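PDB 1ZSW: glyoxalase family protein from Bacillus cereus, which is of unknown function but binds zinc and belongs to the glyoxalase/bleomycin resistance/dioxygenase superfamily. Local coordinates for residues 97-111 and 142-156. Sequence-based numbering, arbitrary orientation. Where two conformers were deposited one is given.
Sequences RGTNAITRIGLLVPS and QFEDAEGLRLVLLVS
Arg97 and Arg150 lay their guanidinium groups flat on one another, centres 4.0 Å apart and planes within 12°. An extended chain from CG to NE carries Arg97 over to Arg150, which bends at chi3 (-84°) to present its face. Arg97 NH2 donates to Gly148 O at 2.9 Å, close to its own guanidinium plane, and forms a salt bridge with Glu144 OE1 at 3.3 Å, whose hydrogen bond is weak; this carboxylate probably eases the like-charge pairing. On the opposite face of Arg150 sits Thr103 O; Arg150 NE lies 3.5 Å from Thr103 O but is badly angled for a hydrogen bond. A water bridges the gap, accepting from Arg150 N and NE and donating to Thr103 O.

Beyond this polar end, strands 101-109 and 150-155 run parallel, bridged from Ile105-Leu151 to Val109-Val155. Six backbone hydrogen bonds, from Ile105 N to Arg150 O through Ser156 N to Val109 O, establish the register. Helix 112-124, short strands 128-129 and 133-135, and strand 138-144 lie between them in sequence, consistent with one βαβββ module of the vicinal oxygen chelate fold. On one face, Leu151 CD2 lies 3.8 Å from Leu107 CD1, and Ile105 CD1 meets Leu149 CD2 at the same distance, their side chains crossing at about a right angle. Leu115 of helix 112-124 covers Val109, Leu153 and Val155. On the other face Leu154 CD1 rests 3.9 Å from Gly106 CA.

In the second shell, the bond from Glu147 N to Asp145 OD1 makes an Asx turn, and Leu149 N adds a second from the opposite carboxylate face; together they probably steady the type I turn from Asp145 to Gly148. Glu185, on antiparallel strand 180-188, salt-bridges Arg104 NE and hydrogen-bonds Thr103 OG1; Thr103 and Arg104 both face it in a classic beta bulge. The Ile105 side chain lies about 12 Å from the zinc ion.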
ATOM      1  N   ARG A  97      11.495 -15.172  -5.013  1.00 21.55           N
ATOM      2  CA  ARG A  97      11.593 -13.898  -5.731  1.00 21.35           C
ATOM      3  C   ARG A  97      11.643 -14.064  -7.241  1.00 22.97           C
ATOM      4  O   ARG A  97      12.082 -15.096  -7.766  1.00 22.96           O
ATOM      5  CB  ARG A  97      12.727 -13.008  -5.231  1.00 22.47           C
ATOM      6  CG  ARG A  97      12.562 -12.619  -3.754  1.00 22.35           C
ATOM      7  CD  ARG A  97      13.705 -11.766  -3.267  1.00 24.54           C
ATOM      8  NE  ARG A  97      13.381 -11.316  -1.910  1.00 25.55           N
ATOM      9  CZ  ARG A  97      14.216 -10.717  -1.078  1.00 35.21           C
ATOM     10  NH1 ARG A  97      15.481 -10.471  -1.442  1.00 35.14           N
ATOM     11  NH2 ARG A  97      13.769 -10.343   0.128  1.00 27.31           N
ATOM     12  N   GLY A  98      11.148 -13.055  -7.939  1.00 20.00           N
ATOM     13  CA  GLY A  98      11.232 -13.040  -9.390  1.00 20.92           C
ATOM     14  C   GLY A  98      10.516 -11.828  -9.937  1.00 21.04           C
ATOM     15  O   GLY A  98      10.389 -10.819  -9.233  1.00 21.75           O
ATOM     16  N   THR A  99      10.074 -11.923 -11.180  1.00 19.03           N
ATOM     17  CA  THR A  99       9.486 -10.780 -11.866  1.00 17.73           C
ATOM     18  C   THR A  99       7.960 -10.874 -11.855  1.00 17.46           C
ATOM     19  O   THR A  99       7.374 -11.763 -11.237  1.00 18.69           O
ATOM     20  CB  THR A  99      10.102 -10.595 -13.279  1.00 19.27           C
ATOM     21  OG1 THR A  99       9.721  -9.323 -13.839  1.00 19.52           O
ATOM     22  CG2 THR A  99       9.721 -11.794 -14.184  1.00 19.51           C
ATOM     23  N   ASN A 100       7.322  -9.912 -12.526  1.00 16.34           N
ATOM     24  CA  ASN A 100       5.860  -9.756 -12.503  1.00 18.04           C
ATOM     25  C   ASN A 100       5.267  -9.791 -11.103  1.00 17.27           C
ATOM     26  O   ASN A 100       4.375 -10.580 -10.775  1.00 19.05           O
ATOM     27  CB  ASN A 100       5.188 -10.752 -13.465  1.00 18.60           C
ATOM     28  CG  ASN A 100       5.484 -10.415 -14.916  1.00 20.49           C
ATOM     29  OD1 ASN A 100       5.987  -9.340 -15.241  1.00 18.79           O
ATOM     30  ND2 ASN A 100       5.135 -11.330 -15.799  1.00 24.16           N
ATOM     31  N   ALA A 101       5.787  -8.895 -10.296  1.00 16.43           N
ATOM     32  CA  ALA A 101       5.366  -8.807  -8.884  1.00 15.75           C
ATOM     33  C   ALA A 101       5.582  -7.391  -8.369  1.00 16.69           C
ATOM     34  O   ALA A 101       6.399  -6.625  -8.894  1.00 17.20           O
ATOM     35  CB  ALA A 101       6.193  -9.747  -8.044  1.00 17.88           C
ATOM     36  N   ILE A 102       4.762  -6.988  -7.402  1.00 15.90           N
ATOM     37  CA  ILE A 102       5.036  -5.760  -6.617  1.00 14.32           C
ATOM     38  C   ILE A 102       6.142  -6.154  -5.656  1.00 15.47           C
ATOM     39  O   ILE A 102       6.020  -7.149  -4.930  1.00 15.91           O
ATOM     40  CB  ILE A 102       3.741  -5.326  -5.862  1.00 13.95           C
ATOM     41  CG1 ILE A 102       2.595  -5.215  -6.864  1.00 15.90           C
ATOM     42  CG2 ILE A 102       4.017  -4.012  -5.088  1.00 17.01           C
ATOM     43  CD1 ILE A 102       1.225  -5.193  -6.129  1.00 18.18           C
ATOM     44  N   THR A 103       7.241  -5.387  -5.636  1.00 16.53           N
ATOM     45  CA  THR A 103       8.456  -5.879  -4.975  1.00 16.47           C
ATOM     46  C   THR A 103       9.038  -5.025  -3.838  1.00 18.24           C
ATOM     47  O   THR A 103       9.913  -5.505  -3.141  1.00 18.89           O
ATOM     48  CB  THR A 103       9.596  -6.182  -6.018  1.00 16.20           C
ATOM     49  OG1 THR A 103       9.755  -5.033  -6.848  1.00 19.17           O
ATOM     50  CG2 THR A 103       9.237  -7.441  -6.840  1.00 19.51           C
ATOM     51  N   ARG A 104       8.596  -3.779  -3.646  1.00 16.78           N
ATOM     52  CA  ARG A 104       9.171  -2.949  -2.554  0.60 16.82           C
ATOM     53  C   ARG A 104       8.181  -1.902  -2.113  1.00 16.86           C
ATOM     54  O   ARG A 104       7.514  -1.271  -2.969  1.00 17.16           O
ATOM     55  CB  ARG A 104      10.474  -2.271  -3.014  0.60 17.14           C
ATOM     56  CG  ARG A 104      11.358  -1.817  -1.864  0.60 18.63           C
ATOM     57  CD  ARG A 104      12.569  -0.995  -2.302  0.60 18.62           C
ATOM     58  NE  ARG A 104      13.294  -1.516  -3.478  0.60 21.33           N
ATOM     59  CZ  ARG A 104      14.369  -2.305  -3.418  0.60 25.26           C
ATOM     60  NH1 ARG A 104      14.850  -2.715  -2.248  0.60 23.47           N
ATOM     61  NH2 ARG A 104      14.952  -2.702  -4.547  0.60 28.17           N
ATOM     62  N   ILE A 105       8.096  -1.697  -0.788  1.00 16.20           N
ATOM     63  CA  ILE A 105       7.244  -0.669  -0.220  1.00 15.76           C
ATOM     64  C   ILE A 105       8.088   0.480   0.304  1.00 15.12           C
ATOM     65  O   ILE A 105       8.859   0.292   1.235  1.00 17.22           O
ATOM     66  CB  ILE A 105       6.434  -1.210   0.961  1.00 16.10           C
ATOM     67  CG1 ILE A 105       5.732  -2.503   0.576  1.00 19.21           C
ATOM     68  CG2 ILE A 105       5.408  -0.146   1.423  1.00 17.88           C
ATOM     69  CD1 ILE A 105       5.050  -3.173   1.808  1.00 20.56           C
ATOM     70  N   GLY A 106       7.918   1.656  -0.289  1.00 15.72           N
ATOM     71  CA  GLY A 106       8.569   2.878   0.192  1.00 16.07           C
ATOM     72  C   GLY A 106       7.746   3.529   1.298  1.00 17.09           C
ATOM     73  O   GLY A 106       6.527   3.654   1.173  1.00 18.04           O
ATOM     74  N   LEU A 107       8.406   3.969   2.364  1.00 17.99           N
ATOM     75  CA  LEU A 107       7.704   4.596   3.515  1.00 17.56           C
ATOM     76  C   LEU A 107       8.407   5.925   3.797  1.00 20.48           C
ATOM     77  O   LEU A 107       9.640   5.943   3.963  1.00 21.36           O
ATOM     78  CB  LEU A 107       7.787   3.690   4.739  1.00 17.81           C
ATOM     79  CG  LEU A 107       7.116   2.318   4.623  1.00 17.93           C
ATOM     80  CD1 LEU A 107       7.412   1.454   5.841  1.00 20.67           C
ATOM     81  CD2 LEU A 107       5.626   2.550   4.446  1.00 17.67           C
ATOM     82  N   LEU A 108       7.649   7.015   3.830  1.00 18.12           N
ATOM     83  CA  LEU A 108       8.244   8.354   4.021  1.00 18.31           C
ATOM     84  C   LEU A 108       8.554   8.599   5.497  1.00 20.95           C
ATOM     85  O   LEU A 108       7.758   8.264   6.364  1.00 20.99           O
ATOM     86  CB  LEU A 108       7.287   9.432   3.512  1.00 19.67           C
ATOM     87  CG  LEU A 108       7.027   9.375   2.005  1.00 18.43           C
ATOM     88  CD1 LEU A 108       5.836  10.213   1.574  1.00 22.46           C
ATOM     89  CD2 LEU A 108       8.301   9.845   1.257  1.00 23.92           C
ATOM     90  N   VAL A 109       9.740   9.169   5.756  1.00 19.75           N
ATOM     91  CA  VAL A 109      10.114   9.690   7.079  1.00 21.43           C
ATOM     92  C   VAL A 109      10.546  11.128   6.909  1.00 23.35           C
ATOM     93  O   VAL A 109      10.940  11.527   5.824  1.00 23.26           O
ATOM     94  CB  VAL A 109      11.193   8.856   7.794  1.00 19.35           C
ATOM     95  CG1 VAL A 109      10.670   7.468   8.076  1.00 20.99           C
ATOM     96  CG2 VAL A 109      12.542   8.783   6.979  1.00 21.00           C
ATOM     97  N   PRO A 110      10.395  11.952   7.965  1.00 24.02           N
ATOM     98  CA  PRO A 110      10.563  13.392   7.744  1.00 24.10           C
ATOM     99  C   PRO A 110      11.954  13.889   7.320  1.00 25.21           C
ATOM    100  O   PRO A 110      12.019  14.777   6.506  1.00 28.04           O
ATOM    101  CB  PRO A 110      10.144  13.989   9.089  1.00 25.47           C
ATOM    102  CG  PRO A 110       9.235  12.908   9.715  1.00 22.26           C
ATOM    103  CD  PRO A 110       9.921  11.642   9.320  1.00 23.00           C
ATOM    104  N   SER A 111      13.025  13.330   7.846  1.00 24.96           N
ATOM    105  CA  SER A 111      14.351  13.938   7.618  1.00 26.82           C
ATOM    106  C   SER A 111      15.500  12.950   7.555  1.00 25.49           C
ATOM    107  O   SER A 111      15.364  11.770   7.907  1.00 25.55           O
ATOM    108  CB  SER A 111      14.612  14.906   8.791  1.00 25.86           C
ATOM    109  OG  SER A 111      14.921  14.126   9.931  1.00 27.94           O
ATOM    110  N   GLN A 142      17.234   1.082   3.072  1.00 22.10           N
ATOM    111  CA  GLN A 142      16.508  -0.140   2.749  0.60 21.54           C
ATOM    112  C   GLN A 142      16.461  -1.087   3.926  1.00 21.89           C
ATOM    113  O   GLN A 142      17.393  -1.177   4.716  1.00 23.36           O
ATOM    114  CB  GLN A 142      17.143  -0.869   1.551  0.60 22.28           C
ATOM    115  CG  GLN A 142      17.017  -0.127   0.249  0.60 25.26           C
ATOM    116  CD  GLN A 142      17.792  -0.814  -0.869  0.60 25.31           C
ATOM    117  OE1 GLN A 142      18.168  -1.982  -0.762  0.60 28.91           O
ATOM    118  NE2 GLN A 142      18.037  -0.084  -1.938  0.60 27.76           N
ATOM    119  N   PHE A 143      15.356  -1.810   4.078  1.00 20.58           N
ATOM    120  CA  PHE A 143      15.299  -2.840   5.110  1.00 20.27           C
ATOM    121  C   PHE A 143      14.313  -3.960   4.726  1.00 21.87           C
ATOM    122  O   PHE A 143      13.628  -3.853   3.711  1.00 22.15           O
ATOM    123  CB  PHE A 143      14.954  -2.223   6.490  1.00 19.67           C
ATOM    124  CG  PHE A 143      13.543  -1.670   6.597  1.00 19.22           C
ATOM    125  CD1 PHE A 143      12.592  -2.387   7.296  1.00 19.10           C
ATOM    126  CD2 PHE A 143      13.218  -0.435   6.074  1.00 18.43           C
ATOM    127  CE1 PHE A 143      11.291  -1.870   7.461  1.00 17.59           C
ATOM    128  CE2 PHE A 143      11.904   0.098   6.202  1.00 19.50           C
ATOM    129  CZ  PHE A 143      10.958  -0.637   6.918  1.00 17.00           C
ATOM    130  N   GLU A 144      14.311  -5.050   5.473  1.00 20.91           N
ATOM    131  CA  GLU A 144      13.405  -6.179   5.230  1.00 23.89           C
ATOM    132  C   GLU A 144      12.817  -6.670   6.529  1.00 24.35           C
ATOM    133  O   GLU A 144      13.475  -6.624   7.579  1.00 25.38           O
ATOM    134  CB  GLU A 144      14.145  -7.341   4.576  1.00 23.66           C
ATOM    135  CG  GLU A 144      14.760  -7.029   3.265  1.00 27.03           C
ATOM    136  CD  GLU A 144      15.325  -8.263   2.543  1.00 26.09           C
ATOM    137  OE1 GLU A 144      15.089  -9.420   2.951  1.00 28.63           O
ATOM    138  OE2 GLU A 144      15.998  -8.023   1.537  1.00 34.41           O
ATOM    139  N   ASP A 145      11.596  -7.189   6.476  1.00 23.53           N
ATOM    140  CA  ASP A 145      11.096  -7.921   7.612  1.00 24.59           C
ATOM    141  C   ASP A 145      11.616  -9.354   7.600  1.00 24.83           C
ATOM    142  O   ASP A 145      12.333  -9.767   6.662  1.00 27.23           O
ATOM    143  CB  ASP A 145       9.560  -7.796   7.802  1.00 25.42           C
ATOM    144  CG  ASP A 145       8.761  -8.637   6.865  1.00 25.78           C
ATOM    145  OD1 ASP A 145       9.309  -9.498   6.132  1.00 23.95           O
ATOM    146  OD2 ASP A 145       7.510  -8.434   6.869  1.00 21.74           O
ATOM    147  N   ALA A 146      11.276 -10.115   8.627  1.00 25.70           N
ATOM    148  CA  ALA A 146      11.779 -11.488   8.763  1.00 25.79           C
ATOM    149  C   ALA A 146      11.285 -12.465   7.686  1.00 28.64           C
ATOM    150  O   ALA A 146      11.839 -13.563   7.526  1.00 27.51           O
ATOM    151  CB  ALA A 146      11.424 -12.027  10.150  1.00 27.97           C
ATOM    152  N   GLU A 147      10.232 -12.066   6.959  1.00 23.69           N
ATOM    153  CA  GLU A 147       9.595 -12.896   5.936  1.00 24.51           C
ATOM    154  C   GLU A 147      10.094 -12.583   4.523  1.00 22.76           C
ATOM    155  O   GLU A 147       9.594 -13.143   3.526  1.00 25.26           O
ATOM    156  CB  GLU A 147       8.089 -12.652   6.009  1.00 21.92           C
ATOM    157  CG  GLU A 147       7.560 -12.994   7.411  1.00 27.31           C
ATOM    158  CD  GLU A 147       6.082 -13.267   7.442  1.00 31.09           C
ATOM    159  OE1 GLU A 147       5.675 -14.453   7.503  1.00 28.29           O
ATOM    160  OE2 GLU A 147       5.347 -12.271   7.435  1.00 32.29           O
ATOM    161  N   GLY A 148      11.035 -11.648   4.434  1.00 22.17           N
ATOM    162  CA  GLY A 148      11.622 -11.303   3.153  1.00 23.10           C
ATOM    163  C   GLY A 148      10.902 -10.180   2.427  1.00 22.18           C
ATOM    164  O   GLY A 148      11.188  -9.923   1.268  1.00 22.28           O
ATOM    165  N   LEU A 149       9.947  -9.539   3.099  1.00 20.82           N
ATOM    166  CA  LEU A 149       9.337  -8.345   2.506  1.00 19.11           C
ATOM    167  C   LEU A 149      10.338  -7.211   2.475  1.00 20.24           C
ATOM    168  O   LEU A 149      10.943  -6.880   3.507  1.00 20.30           O
ATOM    169  CB  LEU A 149       8.058  -7.943   3.289  1.00 17.72           C
ATOM    170  CG  LEU A 149       7.382  -6.663   2.740  1.00 16.07           C
ATOM    171  CD1 LEU A 149       6.798  -6.900   1.371  1.00 18.87           C
ATOM    172  CD2 LEU A 149       6.206  -6.293   3.702  1.00 18.95           C
ATOM    173  N   ARG A 150      10.472  -6.576   1.305  1.00 19.54           N
ATOM    174  CA  ARG A 150      11.421  -5.499   1.123  1.00 17.64           C
ATOM    175  C   ARG A 150      10.742  -4.165   1.261  1.00 18.07           C
ATOM    176  O   ARG A 150       9.708  -3.921   0.592  1.00 17.07           O
ATOM    177  CB  ARG A 150      12.131  -5.616  -0.247  1.00 18.30           C
ATOM    178  CG  ARG A 150      13.007  -6.895  -0.332  1.00 21.46           C
ATOM    179  CD  ARG A 150      13.347  -7.202  -1.792  1.00 26.19           C
ATOM    180  NE  ARG A 150      12.259  -7.954  -2.439  1.00 25.50           N
ATOM    181  CZ  ARG A 150      12.281  -8.331  -3.718  1.00 30.15           C
ATOM    182  NH1 ARG A 150      13.322  -8.021  -4.493  1.00 29.90           N
ATOM    183  NH2 ARG A 150      11.273  -9.025  -4.217  1.00 25.61           N
ATOM    184  N   LEU A 151      11.303  -3.330   2.154  1.00 17.43           N
ATOM    185  CA  LEU A 151      10.861  -1.960   2.380  1.00 16.69           C
ATOM    186  C   LEU A 151      11.987  -0.940   2.295  1.00 17.63           C
ATOM    187  O   LEU A 151      13.166  -1.311   2.300  1.00 19.82           O
ATOM    188  CB  LEU A 151      10.150  -1.840   3.765  1.00 17.26           C
ATOM    189  CG  LEU A 151       9.010  -2.833   4.010  1.00 19.04           C
ATOM    190  CD1 LEU A 151       9.480  -3.995   4.860  1.00 21.57           C
ATOM    191  CD2 LEU A 151       7.818  -2.123   4.714  1.00 19.79           C
ATOM    192  N   VAL A 152      11.647   0.316   2.119  1.00 16.18           N
ATOM    193  CA  VAL A 152      12.675   1.350   2.070  1.00 18.01           C
ATOM    194  C   VAL A 152      12.157   2.628   2.707  1.00 19.72           C
ATOM    195  O   VAL A 152      11.063   3.110   2.366  1.00 20.04           O
ATOM    196  CB  VAL A 152      13.210   1.571   0.619  1.00 18.73           C
ATOM    197  CG1 VAL A 152      12.112   2.061  -0.340  1.00 19.99           C
ATOM    198  CG2 VAL A 152      14.369   2.610   0.615  1.00 19.85           C
ATOM    199  N   LEU A 153      12.924   3.159   3.665  1.00 17.82           N
ATOM    200  CA  LEU A 153      12.599   4.446   4.227  1.00 20.23           C
ATOM    201  C   LEU A 153      13.113   5.569   3.329  1.00 20.91           C
ATOM    202  O   LEU A 153      14.254   5.490   2.813  1.00 22.45           O
ATOM    203  CB  LEU A 153      13.174   4.583   5.635  1.00 19.39           C
ATOM    204  CG  LEU A 153      12.806   3.549   6.663  1.00 16.51           C
ATOM    205  CD1 LEU A 153      13.533   3.858   7.956  1.00 22.47           C
ATOM    206  CD2 LEU A 153      11.276   3.557   6.928  1.00 19.37           C
ATOM    207  N   LEU A 154      12.293   6.575   3.118  1.00 19.61           N
ATOM    208  CA  LEU A 154      12.580   7.625   2.130  1.00 19.73           C
ATOM    209  C   LEU A 154      12.371   9.000   2.755  1.00 21.94           C
ATOM    210  O   LEU A 154      11.352   9.262   3.404  1.00 19.81           O
ATOM    211  CB  LEU A 154      11.636   7.497   0.944  1.00 22.14           C
ATOM    212  CG  LEU A 154      11.575   6.182   0.165  1.00 19.72           C
ATOM    213  CD1 LEU A 154      10.304   6.195  -0.756  1.00 22.25           C
ATOM    214  CD2 LEU A 154      12.899   5.953  -0.610  1.00 21.73           C
ATOM    215  N   VAL A 155      13.316   9.900   2.568  1.00 22.38           N
ATOM    216  CA  VAL A 155      13.179  11.210   3.173  1.00 24.43           C
ATOM    217  C   VAL A 155      12.208  12.091   2.461  1.00 27.66           C
ATOM    218  O   VAL A 155      12.329  12.328   1.260  1.00 29.12           O
ATOM    219  CB  VAL A 155      14.545  11.923   3.376  1.00 24.39           C
ATOM    220  CG1 VAL A 155      14.311  13.343   3.841  1.00 24.74           C
ATOM    221  CG2 VAL A 155      15.361  11.136   4.370  1.00 24.88           C
ATOM    222  N   SER A 156      11.249  12.595   3.243  1.00 29.73           N
ATOM    223  CA  SER A 156      10.160  13.410   2.747  1.00 31.83           C
ATOM    224  C   SER A 156      10.402  14.909   2.852  1.00 34.61           C
ATOM    225  O   SER A 156       9.754  15.673   2.155  1.00 35.48           O
ATOM    226  CB  SER A 156       8.859  13.070   3.484  1.00 32.43           C
ATOM    227  OG  SER A 156       8.846  13.617   4.809  1.00 31.61           O
TER
HETATM  228  O   HOH W   1      10.762 -11.695  -0.949  1.00 32.27           O
HETATM  229  O   HOH W   2      17.517  -9.170  -0.009  1.00 41.37           O
HETATM  230  O   HOH W   3      10.371 -10.750  -6.415  1.00 24.37           O
HETATM  231  O   HOH W   4      12.757  -9.167  -7.368  1.00 34.53           O
HETATM  232  O   HOH W   5       9.610  -7.595  -1.384  1.00 20.21           O
HETATM  233  O   HOH W   6      14.550  -3.185   0.714  1.00 29.78           O